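Local coordinates for solute binding protein MsmE (Bacillus subtilis subsp. subtilis str. 168, PDB 4R6H) that binds melibiose, raffinose and stachyose as the solute-binding component of an ABC transporter that imports these sugars, at residues A[215-227]-A[407-419]. Sequence-based numbering, arbitrary orientation.
Sequences KKQLINGTFQWSK and KLGREYKRLREQS
Trp-225 lies with one face of its indole against the backbone of helix 407-419 at Gly-409, whose CA stands 3.8 Å from the centroid of the Trp-225 five-membered ring. Having no side chain, Gly-409 lets the indole come down on the helix backbone; Leu-408 adds its CB over the six-membered ring of the same face. Phe-223 backs the opposite face, so the indole is sandwiched. The NE1 edge of Trp-225 points at the face of Tyr-412 in an edge-to-face pair, planes at 66°.

Tyr-412 has CG anti to its backbone N (chi1 170°), which sends the phenol across to the end of helix 215-220. There Tyr-412 OH donates to Leu-218 O at 2.7 Å, an acceptor lying in the plane of the ring. The CD of Arg-416 sits over the other ring face, opposite Trp-225 NE1.

The Arg-416 chain bends at chi3 (58°) and lays its guanidinium flat over Gly-221 CA. Arg-416 NH1 gives Ile-219 O a 3.0 Å bond from above the carbonyl plane, while two waters lie at the guanidinium edge. Gly-221, with positive phi, leaves room for this flat group, and Gly-221 O accepts from Lys-413 NZ at 2.8 Å. Tyr-412, Arg-416 and Lys-413 thus hold three carbonyls around the C-terminal end of helix 215-220, where the cationic Arg-416 and Lys-413 probably meet a favourable dipole. Pro-380 also touches Tyr-412 and Arg-416.

The contact is structural packing in a solute-binding protein of family 1: the C-terminal helix 401-420 docks on the end of helix 215-220, where Gly-221 is the first residue with positive phi, and on the loop carrying Phe-223 and Trp-225.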
loop_
_atom_site.group_PDB
_atom_site.type_symbol
_atom_site.label_atom_id
_atom_site.label_comp_id
_atom_site.label_asym_id
_atom_site.label_seq_id
_atom_site.Cartn_x
_atom_site.Cartn_y
_atom_site.Cartn_z
ATOM N N LYS A 215 2.889 -19.685 -1.396
ATOM C CA LYS A 215 2.292 -19.189 -0.133
ATOM C C LYS A 215 2.685 -20.035 1.076
ATOM O O LYS A 215 3.158 -19.545 2.095
ATOM C CB LYS A 215 0.764 -19.163 -0.227
ATOM C CG LYS A 215 0.175 -18.125 -1.194
ATOM C CD LYS A 215 -1.353 -18.314 -1.245
ATOM C CE LYS A 215 -2.056 -17.417 -2.249
ATOM N NZ LYS A 215 -3.531 -17.627 -2.263
ATOM N N LYS A 216 2.501 -21.344 0.942
ATOM C CA LYS A 216 2.757 -22.231 2.086
ATOM C C LYS A 216 4.221 -22.238 2.485
ATOM O O LYS A 216 4.546 -22.186 3.684
ATOM C CB LYS A 216 2.306 -23.650 1.755
ATOM C CG LYS A 216 0.818 -23.774 1.548
ATOM C CD LYS A 216 0.401 -25.240 1.430
ATOM C CE LYS A 216 -0.967 -25.422 0.780
ATOM N NZ LYS A 216 -1.329 -26.877 0.775
ATOM N N GLN A 217 5.115 -22.258 1.492
ATOM C CA GLN A 217 6.553 -22.295 1.737
ATOM C C GLN A 217 7.102 -20.990 2.311
ATOM O O GLN A 217 7.984 -20.982 3.149
ATOM C CB GLN A 217 7.309 -22.623 0.451
ATOM C CG GLN A 217 6.915 -23.980 -0.169
ATOM C CD GLN A 217 5.756 -23.926 -1.150
ATOM O OE1 GLN A 217 4.865 -23.083 -1.082
ATOM N NE2 GLN A 217 5.768 -24.861 -2.089
ATOM N N LEU A 218 6.552 -19.870 1.867
ATOM C CA LEU A 218 6.889 -18.597 2.465
ATOM C C LEU A 218 6.496 -18.538 3.941
ATOM O O LEU A 218 7.288 -18.082 4.762
ATOM C CB LEU A 218 6.222 -17.447 1.726
ATOM C CG LEU A 218 6.867 -17.144 0.371
ATOM C CD1 LEU A 218 5.840 -16.486 -0.528
ATOM C CD2 LEU A 218 8.130 -16.319 0.490
ATOM N N ILE A 219 5.280 -18.987 4.245
ATOM C CA ILE A 219 4.796 -18.946 5.624
ATOM C C ILE A 219 5.587 -19.895 6.538
ATOM O O ILE A 219 5.905 -19.555 7.689
ATOM C CB ILE A 219 3.283 -19.230 5.682
ATOM C CG1 ILE A 219 2.535 -18.055 5.042
ATOM C CG2 ILE A 219 2.787 -19.406 7.125
ATOM C CD1 ILE A 219 1.068 -18.323 4.767
ATOM N N ASN A 220 5.919 -21.079 6.045
ATOM C CA ASN A 220 6.598 -22.061 6.908
ATOM C C ASN A 220 8.132 -22.078 6.875
ATOM O O ASN A 220 8.739 -22.943 7.494
ATOM C CB ASN A 220 6.027 -23.456 6.653
ATOM C CG ASN A 220 6.499 -24.075 5.333
ATOM O OD1 ASN A 220 7.476 -23.627 4.706
ATOM N ND2 ASN A 220 5.809 -25.139 4.924
ATOM N N GLY A 221 8.771 -21.146 6.164
ATOM C CA GLY A 221 10.207 -21.005 6.207
ATOM C C GLY A 221 11.007 -21.808 5.209
ATOM O O GLY A 221 12.226 -21.685 5.180
ATOM N N THR A 222 10.325 -22.621 4.409
ATOM C CA THR A 222 10.993 -23.479 3.408
ATOM C C THR A 222 11.152 -22.834 2.015
ATOM O O THR A 222 11.715 -23.448 1.118
ATOM C CB THR A 222 10.334 -24.855 3.257
ATOM O OG1 THR A 222 9.030 -24.737 2.670
ATOM C CG2 THR A 222 10.237 -25.563 4.635
ATOM N N PHE A 223 10.689 -21.596 1.842
ATOM C CA PHE A 223 10.814 -20.930 0.544
ATOM C C PHE A 223 12.251 -20.874 0.026
ATOM O O PHE A 223 13.177 -20.472 0.732
ATOM C CB PHE A 223 10.272 -19.492 0.670
ATOM C CG PHE A 223 10.327 -18.707 -0.609
ATOM C CD1 PHE A 223 9.565 -19.093 -1.684
ATOM C CD2 PHE A 223 11.182 -17.619 -0.736
ATOM C CE1 PHE A 223 9.610 -18.383 -2.880
ATOM C CE2 PHE A 223 11.235 -16.896 -1.925
ATOM C CZ PHE A 223 10.463 -17.297 -3.002
ATOM N N GLN A 224 12.404 -21.243 -1.244
ATOM C CA GLN A 224 13.689 -21.165 -1.916
ATOM C C GLN A 224 13.823 -19.824 -2.634
ATOM O O GLN A 224 13.116 -19.575 -3.601
ATOM C CB GLN A 224 13.798 -22.300 -2.923
ATOM C CG GLN A 224 13.854 -23.690 -2.298
ATOM C CD GLN A 224 14.941 -23.805 -1.272
ATOM O OE1 GLN A 224 14.670 -23.794 -0.072
ATOM N NE2 GLN A 224 16.189 -23.877 -1.730
ATOM N N TRP A 225 14.759 -19.000 -2.176
ATOM C CA TRP A 225 14.948 -17.652 -2.703
ATOM C C TRP A 225 15.460 -17.640 -4.137
ATOM O O TRP A 225 15.436 -16.612 -4.806
ATOM C CB TRP A 225 15.784 -16.795 -1.737
ATOM C CG TRP A 225 14.908 -16.388 -0.586
ATOM C CD1 TRP A 225 14.647 -17.099 0.551
ATOM C CD2 TRP A 225 14.097 -15.207 -0.519
ATOM N NE1 TRP A 225 13.734 -16.410 1.336
ATOM C CE2 TRP A 225 13.393 -15.247 0.701
ATOM C CE3 TRP A 225 13.927 -14.104 -1.361
ATOM C CZ2 TRP A 225 12.506 -14.230 1.087
ATOM C CZ3 TRP A 225 13.057 -13.092 -0.986
ATOM C CH2 TRP A 225 12.345 -13.177 0.228
ATOM N N SER A 226 15.917 -18.792 -4.632
ATOM C CA SER A 226 16.204 -18.908 -6.046
ATOM C C SER A 226 14.991 -18.555 -6.927
ATOM O O SER A 226 15.159 -18.095 -8.074
ATOM C CB SER A 226 16.713 -20.329 -6.378
ATOM O OG SER A 226 15.709 -21.289 -6.134
ATOM N N LYS A 227 13.770 -18.696 -6.388
ATOM C CA LYS A 227 12.559 -18.363 -7.124
ATOM C C LYS A 227 12.309 -16.843 -7.208
ATOM O O LYS A 227 11.489 -16.389 -7.994
ATOM C CB LYS A 227 11.353 -19.062 -6.467
ATOM C CG LYS A 227 11.439 -20.577 -6.584
ATOM C CD LYS A 227 10.284 -21.310 -5.935
ATOM C CE LYS A 227 10.208 -22.736 -6.481
ATOM N NZ LYS A 227 10.189 -23.722 -5.372
ATOM N N LYS A 407 21.527 -13.309 -0.231
ATOM C CA LYS A 407 21.341 -12.366 0.881
ATOM C C LYS A 407 19.918 -12.314 1.407
ATOM O O LYS A 407 19.666 -12.275 2.621
ATOM C CB LYS A 407 21.782 -10.996 0.428
ATOM C CG LYS A 407 21.558 -9.866 1.435
ATOM C CD LYS A 407 22.660 -9.820 2.486
ATOM C CE LYS A 407 22.435 -8.734 3.538
ATOM N NZ LYS A 407 22.322 -7.362 2.961
ATOM N N LEU A 408 18.939 -12.301 0.502
ATOM C CA LEU A 408 17.585 -12.277 0.954
ATOM C C LEU A 408 17.249 -13.485 1.829
ATOM O O LEU A 408 16.534 -13.348 2.793
ATOM C CB LEU A 408 16.589 -12.137 -0.210
ATOM C CG LEU A 408 16.677 -10.756 -0.881
ATOM C CD1 LEU A 408 15.997 -10.858 -2.256
ATOM C CD2 LEU A 408 16.048 -9.636 -0.079
ATOM N N GLY A 409 17.703 -14.673 1.400
ATOM C CA GLY A 409 17.435 -15.908 2.125
ATOM C C GLY A 409 18.031 -15.857 3.519
ATOM O O GLY A 409 17.423 -16.297 4.476
ATOM N N ARG A 410 19.235 -15.318 3.605
ATOM C CA ARG A 410 19.903 -15.208 4.909
ATOM C C ARG A 410 19.130 -14.267 5.835
ATOM O O ARG A 410 18.890 -14.588 6.994
ATOM C CB ARG A 410 21.344 -14.703 4.742
ATOM C CG ARG A 410 22.308 -15.698 4.117
ATOM C CD ARG A 410 23.766 -15.254 4.253
ATOM N NE ARG A 410 24.119 -14.067 3.459
ATOM C CZ ARG A 410 24.494 -14.073 2.168
ATOM N NH1 ARG A 410 24.559 -15.194 1.457
ATOM N NH2 ARG A 410 24.798 -12.936 1.567
ATOM N N GLU A 411 18.724 -13.103 5.330
ATOM C CA GLU A 411 17.941 -12.171 6.139
ATOM C C GLU A 411 16.559 -12.709 6.532
ATOM O O GLU A 411 16.068 -12.477 7.636
ATOM C CB GLU A 411 17.736 -10.888 5.329
ATOM C CG GLU A 411 18.993 -10.089 5.078
ATOM C CD GLU A 411 19.395 -9.250 6.281
ATOM O OE1 GLU A 411 18.708 -9.304 7.328
ATOM O OE2 GLU A 411 20.397 -8.527 6.173
ATOM N N TYR A 412 15.898 -13.402 5.605
ATOM C CA TYR A 412 14.640 -14.055 5.879
ATOM C C TYR A 412 14.780 -15.026 7.047
ATOM O O TYR A 412 13.992 -14.974 7.988
ATOM C CB TYR A 412 14.207 -14.743 4.595
ATOM C CG TYR A 412 13.051 -15.690 4.594
ATOM C CD1 TYR A 412 11.719 -15.254 4.517
ATOM C CD2 TYR A 412 13.291 -17.068 4.574
ATOM C CE1 TYR A 412 10.681 -16.155 4.442
ATOM C CE2 TYR A 412 12.259 -17.980 4.496
ATOM C CZ TYR A 412 10.956 -17.531 4.429
ATOM O OH TYR A 412 9.939 -18.454 4.348
ATOM N N LYS A 413 15.803 -15.853 6.985
ATOM C CA LYS A 413 16.052 -16.843 8.033
ATOM C C LYS A 413 16.349 -16.148 9.364
ATOM O O LYS A 413 15.781 -16.507 10.420
ATOM C CB LYS A 413 17.219 -17.762 7.633
ATOM C CG LYS A 413 16.848 -19.216 7.413
ATOM C CD LYS A 413 16.156 -19.447 6.082
ATOM C CE LYS A 413 15.579 -20.853 6.030
ATOM N NZ LYS A 413 14.347 -20.981 6.860
ATOM N N ARG A 414 17.227 -15.167 9.306
ATOM C CA ARG A 414 17.604 -14.401 10.502
ATOM C C ARG A 414 16.409 -13.710 11.154
ATOM O O ARG A 414 16.233 -13.765 12.378
ATOM C CB ARG A 414 18.666 -13.366 10.187
ATOM C CG ARG A 414 19.140 -12.613 11.426
ATOM C CD ARG A 414 20.235 -11.610 11.111
ATOM N NE ARG A 414 19.750 -10.501 10.280
ATOM C CZ ARG A 414 19.006 -9.480 10.717
ATOM N NH1 ARG A 414 18.628 -9.399 11.994
ATOM N NH2 ARG A 414 18.634 -8.523 9.862
ATOM N N LEU A 415 15.600 -13.028 10.348
ATOM C CA LEU A 415 14.494 -12.248 10.895
ATOM C C LEU A 415 13.356 -13.126 11.384
ATOM O O LEU A 415 12.658 -12.758 12.329
ATOM C CB LEU A 415 14.006 -11.208 9.883
ATOM C CG LEU A 415 14.958 -10.047 9.634
ATOM C CD1 LEU A 415 14.549 -9.306 8.358
ATOM C CD2 LEU A 415 14.913 -9.094 10.825
ATOM N N ARG A 416 13.161 -14.287 10.753
ATOM C CA ARG A 416 12.231 -15.288 11.290
ATOM C C ARG A 416 12.714 -15.788 12.631
ATOM O O ARG A 416 11.920 -15.956 13.546
ATOM C CB ARG A 416 12.046 -16.468 10.340
ATOM C CG ARG A 416 11.202 -16.139 9.124
ATOM C CD ARG A 416 11.175 -17.292 8.118
ATOM N NE ARG A 416 10.659 -18.525 8.710
ATOM C CZ ARG A 416 9.380 -18.883 8.726
ATOM N NH1 ARG A 416 8.447 -18.129 8.161
ATOM N NH2 ARG A 416 9.026 -20.025 9.315
ATOM N N GLU A 417 14.021 -16.037 12.737
ATOM C CA GLU A 417 14.620 -16.588 13.968
ATOM C C GLU A 417 14.539 -15.592 15.125
ATOM O O GLU A 417 14.438 -15.991 16.281
ATOM C CB GLU A 417 16.074 -16.966 13.720
ATOM C CG GLU A 417 16.664 -17.904 14.752
ATOM C CD GLU A 417 18.000 -18.449 14.303
ATOM O OE1 GLU A 417 18.697 -17.747 13.531
ATOM O OE2 GLU A 417 18.344 -19.578 14.713
ATOM N N GLN A 418 14.591 -14.303 14.789
ATOM C CA GLN A 418 14.494 -13.215 15.765
ATOM C C GLN A 418 13.030 -12.907 16.146
ATOM O O GLN A 418 12.716 -12.764 17.329
ATOM C CB GLN A 418 15.223 -11.986 15.207
ATOM C CG GLN A 418 14.822 -10.634 15.778
ATOM C CD GLN A 418 15.690 -9.523 15.217
ATOM O OE1 GLN A 418 16.917 -9.580 15.309
ATOM N NE2 GLN A 418 15.062 -8.514 14.622
ATOM N N SER A 419 12.142 -12.805 15.155
ATOM C CA SER A 419 10.688 -12.664 15.424
ATOM C C SER A 419 10.155 -13.832 16.257
ATOM O O SER A 419 9.304 -13.641 17.126
ATOM C CB SER A 419 9.860 -12.518 14.131
ATOM O OG SER A 419 9.647 -13.760 13.477
HETATM O O HOH W 1 7.863 -15.447 6.665
HETATM O O HOH W 2 6.875 -21.467 10.448
#